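Local coordinates for response regulator receiver domain protein (CheY-like) (Methylobacillus flagellatus KT, PDB 3I42) that is a receiver domain of the CheY-like response regulator family and probably takes up a phosphoryl group on an aspartate in two-component signalling, at residues L23-T37 with R46-T60. Numbering follows the deposited sequence.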
loop_
_atom_site.group_PDB
_atom_site.type_symbol
_atom_site.label_atom_id
_atom_site.label_comp_id
_atom_site.label_asym_id
_atom_site.label_seq_id
_atom_site.Cartn_x
_atom_site.Cartn_y
_atom_site.Cartn_z
ATOM N N LEU A 23 13.193 -18.615 -0.643
ATOM C CA LEU A 23 13.162 -17.990 0.677
ATOM C C LEU A 23 14.286 -18.572 1.529
ATOM O O LEU A 23 14.986 -17.841 2.249
ATOM C CB LEU A 23 11.802 -18.203 1.381
ATOM C CG LEU A 23 10.590 -17.451 0.814
ATOM C CD1 LEU A 23 9.334 -17.821 1.530
ATOM C CD2 LEU A 23 10.794 -15.962 0.948
ATOM N N GLU A 24 14.451 -19.886 1.453
ATOM C CA GLU A 24 15.503 -20.567 2.197
ATOM C C GLU A 24 16.919 -20.141 1.778
ATOM O O GLU A 24 17.774 -19.891 2.615
ATOM C CB GLU A 24 15.332 -22.068 2.061
ATOM C CG GLU A 24 14.174 -22.572 2.898
ATOM C CD GLU A 24 13.958 -24.073 2.740
ATOM O OE1 GLU A 24 14.395 -24.642 1.699
ATOM O OE2 GLU A 24 13.355 -24.685 3.659
ATOM N N MET A 25 17.145 -20.009 0.482
ATOM C CA MET A 25 18.416 -19.470 0.005
ATOM C C MET A 25 18.691 -18.075 0.556
ATOM O O MET A 25 19.840 -17.649 0.619
ATOM C CB MET A 25 18.418 -19.412 -1.512
ATOM C CG MET A 25 18.787 -20.717 -2.206
ATOM S SD MET A 25 18.943 -20.387 -3.978
ATOM C CE MET A 25 19.659 -18.789 -3.911
ATOM N N LEU A 26 17.641 -17.344 0.933
ATOM C CA LEU A 26 17.824 -15.978 1.428
ATOM C C LEU A 26 17.829 -15.937 2.940
ATOM O O LEU A 26 17.910 -14.861 3.514
ATOM C CB LEU A 26 16.763 -15.036 0.871
ATOM C CG LEU A 26 16.916 -14.541 -0.574
ATOM C CD1 LEU A 26 15.548 -14.140 -1.186
ATOM C CD2 LEU A 26 17.908 -13.385 -0.661
ATOM N N GLY A 27 17.745 -17.104 3.582
ATOM C CA GLY A 27 17.876 -17.208 5.052
ATOM C C GLY A 27 16.600 -17.280 5.902
ATOM O O GLY A 27 16.612 -16.941 7.104
ATOM N N PHE A 28 15.501 -17.705 5.279
ATOM C CA PHE A 28 14.220 -17.857 5.960
ATOM C C PHE A 28 13.977 -19.316 6.188
ATOM O O PHE A 28 14.436 -20.138 5.413
ATOM C CB PHE A 28 13.101 -17.301 5.081
ATOM C CG PHE A 28 12.849 -15.864 5.301
ATOM C CD1 PHE A 28 13.916 -14.951 5.327
ATOM C CD2 PHE A 28 11.558 -15.401 5.533
ATOM C CE1 PHE A 28 13.688 -13.575 5.570
ATOM C CE2 PHE A 28 11.309 -14.057 5.765
ATOM C CZ PHE A 28 12.364 -13.131 5.788
ATOM N N GLN A 29 13.249 -19.649 7.240
ATOM C CA GLN A 29 12.587 -20.949 7.264
ATOM C C GLN A 29 11.174 -20.723 6.725
ATOM O O GLN A 29 10.541 -19.730 7.082
ATOM C CB GLN A 29 12.532 -21.533 8.679
ATOM C CG GLN A 29 12.272 -23.048 8.689
ATOM C CD GLN A 29 11.266 -23.485 9.764
ATOM O OE1 GLN A 29 11.555 -23.420 10.971
ATOM N NE2 GLN A 29 10.080 -23.950 9.321
ATOM N N ALA A 30 10.680 -21.634 5.891
ATOM C CA ALA A 30 9.418 -21.421 5.191
ATOM C C ALA A 30 8.580 -22.676 5.109
ATOM O O ALA A 30 9.108 -23.714 4.749
ATOM C CB ALA A 30 9.680 -20.893 3.791
ATOM N N ASP A 31 7.287 -22.577 5.462
ATOM C CA ASP A 31 6.287 -23.624 5.192
ATOM C C ASP A 31 5.366 -23.138 4.100
ATOM O O ASP A 31 5.224 -21.941 3.858
ATOM C CB ASP A 31 5.389 -23.908 6.410
ATOM C CG ASP A 31 6.168 -24.053 7.710
ATOM O OD1 ASP A 31 7.358 -24.425 7.653
ATOM O OD2 ASP A 31 5.586 -23.799 8.793
ATOM N N TYR A 32 4.696 -24.073 3.476
ATOM C CA TYR A 32 3.672 -23.708 2.550
ATOM C C TYR A 32 2.395 -24.485 2.856
ATOM O O TYR A 32 2.444 -25.603 3.370
ATOM C CB TYR A 32 4.138 -23.898 1.106
ATOM C CG TYR A 32 4.233 -25.327 0.567
ATOM C CD1 TYR A 32 3.107 -25.977 0.051
ATOM C CD2 TYR A 32 5.477 -26.000 0.507
ATOM C CE1 TYR A 32 3.192 -27.276 -0.458
ATOM C CE2 TYR A 32 5.586 -27.303 0.008
ATOM C CZ TYR A 32 4.433 -27.930 -0.478
ATOM O OH TYR A 32 4.507 -29.204 -0.996
ATOM N N VAL A 33 1.264 -23.880 2.531
ATOM C CA VAL A 33 -0.007 -24.558 2.576
ATOM C C VAL A 33 -0.669 -24.254 1.264
ATOM O O VAL A 33 -0.272 -23.316 0.579
ATOM C CB VAL A 33 -0.874 -24.049 3.762
ATOM C CG1 VAL A 33 -0.313 -24.545 5.051
ATOM C CG2 VAL A 33 -0.939 -22.545 3.750
ATOM N N MET A 34 -1.677 -25.029 0.902
ATOM C CA MET A 34 -2.230 -24.937 -0.461
ATOM C C MET A 34 -3.678 -24.393 -0.530
ATOM O O MET A 34 -4.306 -24.421 -1.586
ATOM C CB MET A 34 -2.064 -26.278 -1.200
ATOM C CG MET A 34 -0.589 -26.618 -1.579
ATOM S SD MET A 34 -0.324 -28.315 -2.287
ATOM C CE MET A 34 -0.328 -29.292 -0.788
ATOM N N SER A 35 -4.191 -23.861 0.577
ATOM C CA SER A 35 -5.558 -23.285 0.611
ATOM C C SER A 35 -5.684 -22.248 1.709
ATOM O O SER A 35 -4.896 -22.244 2.675
ATOM C CB SER A 35 -6.622 -24.382 0.826
ATOM O OG SER A 35 -6.447 -25.003 2.099
ATOM N N GLY A 36 -6.690 -21.387 1.565
ATOM C CA GLY A 36 -7.035 -20.425 2.618
ATOM C C GLY A 36 -7.308 -21.106 3.950
ATOM O O GLY A 36 -6.772 -20.697 4.977
ATOM N N THR A 37 -8.121 -22.170 3.937
ATOM C CA THR A 37 -8.446 -22.944 5.170
ATOM C C THR A 37 -7.199 -23.404 5.894
ATOM O O THR A 37 -7.091 -23.265 7.116
ATOM C CB THR A 37 -9.238 -24.225 4.856
ATOM O OG1 THR A 37 -9.987 -24.020 3.670
ATOM C CG2 THR A 37 -10.186 -24.596 5.995
ATOM N N ARG A 46 0.912 -21.669 14.612
ATOM C CA ARG A 46 2.281 -21.140 14.536
ATOM C C ARG A 46 2.286 -19.654 14.188
ATOM O O ARG A 46 1.385 -19.169 13.498
ATOM C CB ARG A 46 3.113 -21.891 13.490
ATOM C CG ARG A 46 2.803 -23.386 13.305
ATOM C CD ARG A 46 4.096 -24.206 13.100
ATOM N NE ARG A 46 5.138 -23.471 12.355
ATOM C CZ ARG A 46 6.401 -23.880 12.178
ATOM N NH1 ARG A 46 7.244 -23.121 11.482
ATOM N NH2 ARG A 46 6.832 -25.037 12.687
ATOM N N GLY A 47 3.306 -18.939 14.659
ATOM C CA GLY A 47 3.494 -17.516 14.330
ATOM C C GLY A 47 4.465 -17.392 13.169
ATOM O O GLY A 47 5.363 -18.219 13.012
ATOM N N TYR A 48 4.269 -16.378 12.343
ATOM C CA TYR A 48 5.116 -16.145 11.193
ATOM C C TYR A 48 5.486 -14.701 11.140
ATOM O O TYR A 48 4.710 -13.844 11.536
ATOM C CB TYR A 48 4.393 -16.533 9.913
ATOM C CG TYR A 48 4.169 -18.015 9.824
ATOM C CD1 TYR A 48 5.204 -18.875 9.420
ATOM C CD2 TYR A 48 2.943 -18.571 10.165
ATOM C CE1 TYR A 48 5.010 -20.254 9.358
ATOM C CE2 TYR A 48 2.737 -19.959 10.116
ATOM C CZ TYR A 48 3.760 -20.787 9.706
ATOM O OH TYR A 48 3.551 -22.151 9.636
ATOM N N ASP A 49 6.678 -14.426 10.633
ATOM C CA ASP A 49 7.106 -13.065 10.425
ATOM C C ASP A 49 6.559 -12.507 9.115
ATOM O O ASP A 49 6.295 -11.313 9.016
ATOM C CB ASP A 49 8.642 -13.004 10.422
ATOM C CG ASP A 49 9.250 -13.540 11.728
ATOM O OD1 ASP A 49 9.230 -12.798 12.737
ATOM O OD2 ASP A 49 9.722 -14.699 11.747
ATOM N N ALA A 50 6.447 -13.373 8.099
ATOM C CA ALA A 50 5.981 -12.961 6.768
ATOM C C ALA A 50 5.071 -14.030 6.189
ATOM O O ALA A 50 5.344 -15.215 6.300
ATOM C CB ALA A 50 7.153 -12.718 5.831
ATOM N N VAL A 51 3.976 -13.591 5.586
ATOM C CA VAL A 51 3.019 -14.503 4.981
ATOM C C VAL A 51 2.848 -14.081 3.525
ATOM O O VAL A 51 2.500 -12.924 3.250
ATOM C CB VAL A 51 1.656 -14.487 5.749
ATOM C CG1 VAL A 51 0.606 -15.382 5.081
ATOM C CG2 VAL A 51 1.848 -14.884 7.226
ATOM N N PHE A 52 3.102 -15.004 2.597
ATOM C CA PHE A 52 3.007 -14.701 1.150
ATOM C C PHE A 52 1.762 -15.326 0.608
ATOM O O PHE A 52 1.612 -16.548 0.685
ATOM C CB PHE A 52 4.217 -15.209 0.350
ATOM C CG PHE A 52 5.516 -14.606 0.801
ATOM C CD1 PHE A 52 6.049 -13.517 0.134
ATOM C CD2 PHE A 52 6.195 -15.145 1.892
ATOM C CE1 PHE A 52 7.226 -12.941 0.539
ATOM C CE2 PHE A 52 7.389 -14.589 2.332
ATOM C CZ PHE A 52 7.906 -13.468 1.661
ATOM N N ILE A 53 0.864 -14.489 0.087
ATOM C CA ILE A 53 -0.453 -14.972 -0.335
ATOM C C ILE A 53 -0.659 -14.775 -1.828
ATOM O O ILE A 53 -0.681 -13.645 -2.301
ATOM C CB ILE A 53 -1.605 -14.267 0.450
ATOM C CG1 ILE A 53 -1.533 -14.588 1.938
ATOM C CG2 ILE A 53 -2.976 -14.711 -0.066
ATOM C CD1 ILE A 53 -2.172 -13.529 2.810
ATOM N N ASP A 54 -0.811 -15.876 -2.561
ATOM C CA ASP A 54 -1.277 -15.826 -3.927
ATOM C C ASP A 54 -2.664 -15.219 -3.959
ATOM O O ASP A 54 -3.512 -15.526 -3.112
ATOM C CB ASP A 54 -1.288 -17.230 -4.527
ATOM C CG ASP A 54 -1.315 -17.216 -6.061
ATOM O OD1 ASP A 54 -2.246 -16.627 -6.669
ATOM O OD2 ASP A 54 -0.384 -17.801 -6.659
ATOM N N LEU A 55 -2.918 -14.337 -4.913
ATOM C CA LEU A 55 -4.192 -13.642 -4.900
ATOM C C LEU A 55 -5.314 -14.510 -5.477
ATOM O O LEU A 55 -6.501 -14.171 -5.335
ATOM C CB LEU A 55 -4.103 -12.285 -5.607
ATOM C CG LEU A 55 -3.262 -11.211 -4.937
ATOM C CD1 LEU A 55 -3.415 -9.887 -5.677
ATOM C CD2 LEU A 55 -3.597 -11.007 -3.467
ATOM N N ASN A 56 -4.930 -15.639 -6.086
ATOM C CA ASN A 56 -5.842 -16.594 -6.707
ATOM C C ASN A 56 -5.764 -17.903 -5.974
ATOM O O ASN A 56 -4.826 -18.644 -6.162
ATOM C CB ASN A 56 -5.389 -16.894 -8.141
ATOM C CG ASN A 56 -5.730 -15.788 -9.128
ATOM O OD1 ASN A 56 -6.807 -15.181 -9.063
ATOM N ND2 ASN A 56 -4.816 -15.543 -10.082
ATOM N N LEU A 57 -6.743 -18.224 -5.153
ATOM C CA LEU A 57 -6.648 -19.437 -4.365
ATOM C C LEU A 57 -7.831 -20.365 -4.672
ATOM O O LEU A 57 -8.820 -19.911 -5.235
ATOM C CB LEU A 57 -6.553 -19.084 -2.886
ATOM C CG LEU A 57 -5.201 -18.557 -2.428
ATOM C CD1 LEU A 57 -5.338 -17.974 -1.030
ATOM C CD2 LEU A 57 -4.150 -19.696 -2.458
ATOM N N PRO A 58 -7.715 -21.672 -4.351
ATOM C CA PRO A 58 -8.845 -22.494 -4.747
ATOM C C PRO A 58 -10.147 -22.094 -4.002
ATOM O O PRO A 58 -11.201 -21.966 -4.642
ATOM C CB PRO A 58 -8.410 -23.921 -4.373
ATOM C CG PRO A 58 -6.947 -23.822 -3.946
ATOM C CD PRO A 58 -6.692 -22.421 -3.588
ATOM N N ASP A 59 -10.055 -21.853 -2.694
ATOM C CA ASP A 59 -11.239 -21.684 -1.835
ATOM C C ASP A 59 -11.576 -20.227 -1.448
ATOM O O ASP A 59 -12.452 -20.003 -0.597
ATOM C CB ASP A 59 -11.056 -22.506 -0.540
ATOM C CG ASP A 59 -9.721 -22.200 0.173
ATOM O OD1 ASP A 59 -8.791 -21.618 -0.461
ATOM O OD2 ASP A 59 -9.594 -22.557 1.364
ATOM N N THR A 60 -10.882 -19.249 -2.042
ATOM C CA THR A 60 -10.984 -17.863 -1.563
ATOM C C THR A 60 -10.157 -16.951 -2.426
ATOM O O THR A 60 -9.284 -17.427 -3.150
ATOM C CB THR A 60 -10.503 -17.738 -0.063
ATOM O OG1 THR A 60 -10.656 -16.390 0.390
ATOM C CG2 THR A 60 -9.000 -18.182 0.123
#
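Asp31 OD2 sits over one face of the Arg46 guanidinium and, at the same time, in the plane of the Tyr48 ring at its edge. The tyrosine ring stands nearly perpendicular to the carboxylate, planes 87° apart, and Tyr48 OH donates to Asp31 OD2 at 2.8 Å on its anti side. Arg46 NH1 lies 3.2 Å from Asp31 OD2, a salt bridge of charges alone, since no N-H points at the oxygen. Bent at chi2 and chi3, the arginine chain crosses to Asp31 and the Gln29 amide, and NE bonds weakly to Tyr48 OH. Deeper in, the edge of the Phe28 ring meets Ala50 CB, while both methyls of Leu23 rest against Phe52, Leu23 CD2 at 3.9 Å from Phe52 CZ.

At the other end Asp59 receives the first backbone N-H groups of helix 36-45. Its two oxygens use their syn lone pairs, OD1 for Gly36 N (2.9 Å, 158°) and OD2 for Thr37 N (3.0 Å, 165°). Thr37 OG1 adds a second bond to Asp59 OD2, the carboxylate's third, at 2.8 Å and nearly along the C-O axis. With three donors the carboxylate is held against rotation, and the helix N-terminus would probably stabilise its charge. Ser35, the N-cap, bonds Asp38 N through OG.

The two segments are not sheet neighbours: strand 4-9 runs between the parallel strands 28-33 and 50-54 in the 2-1-3-4-5 order of the receiver fold. Helix 36-45 links the segments, Phe28 and Ala50 also touch helix 109-119, and strand 50-54 ends at Asp54, the predicted phosphorylation site, unmodified here and salt-bridged to Lys105.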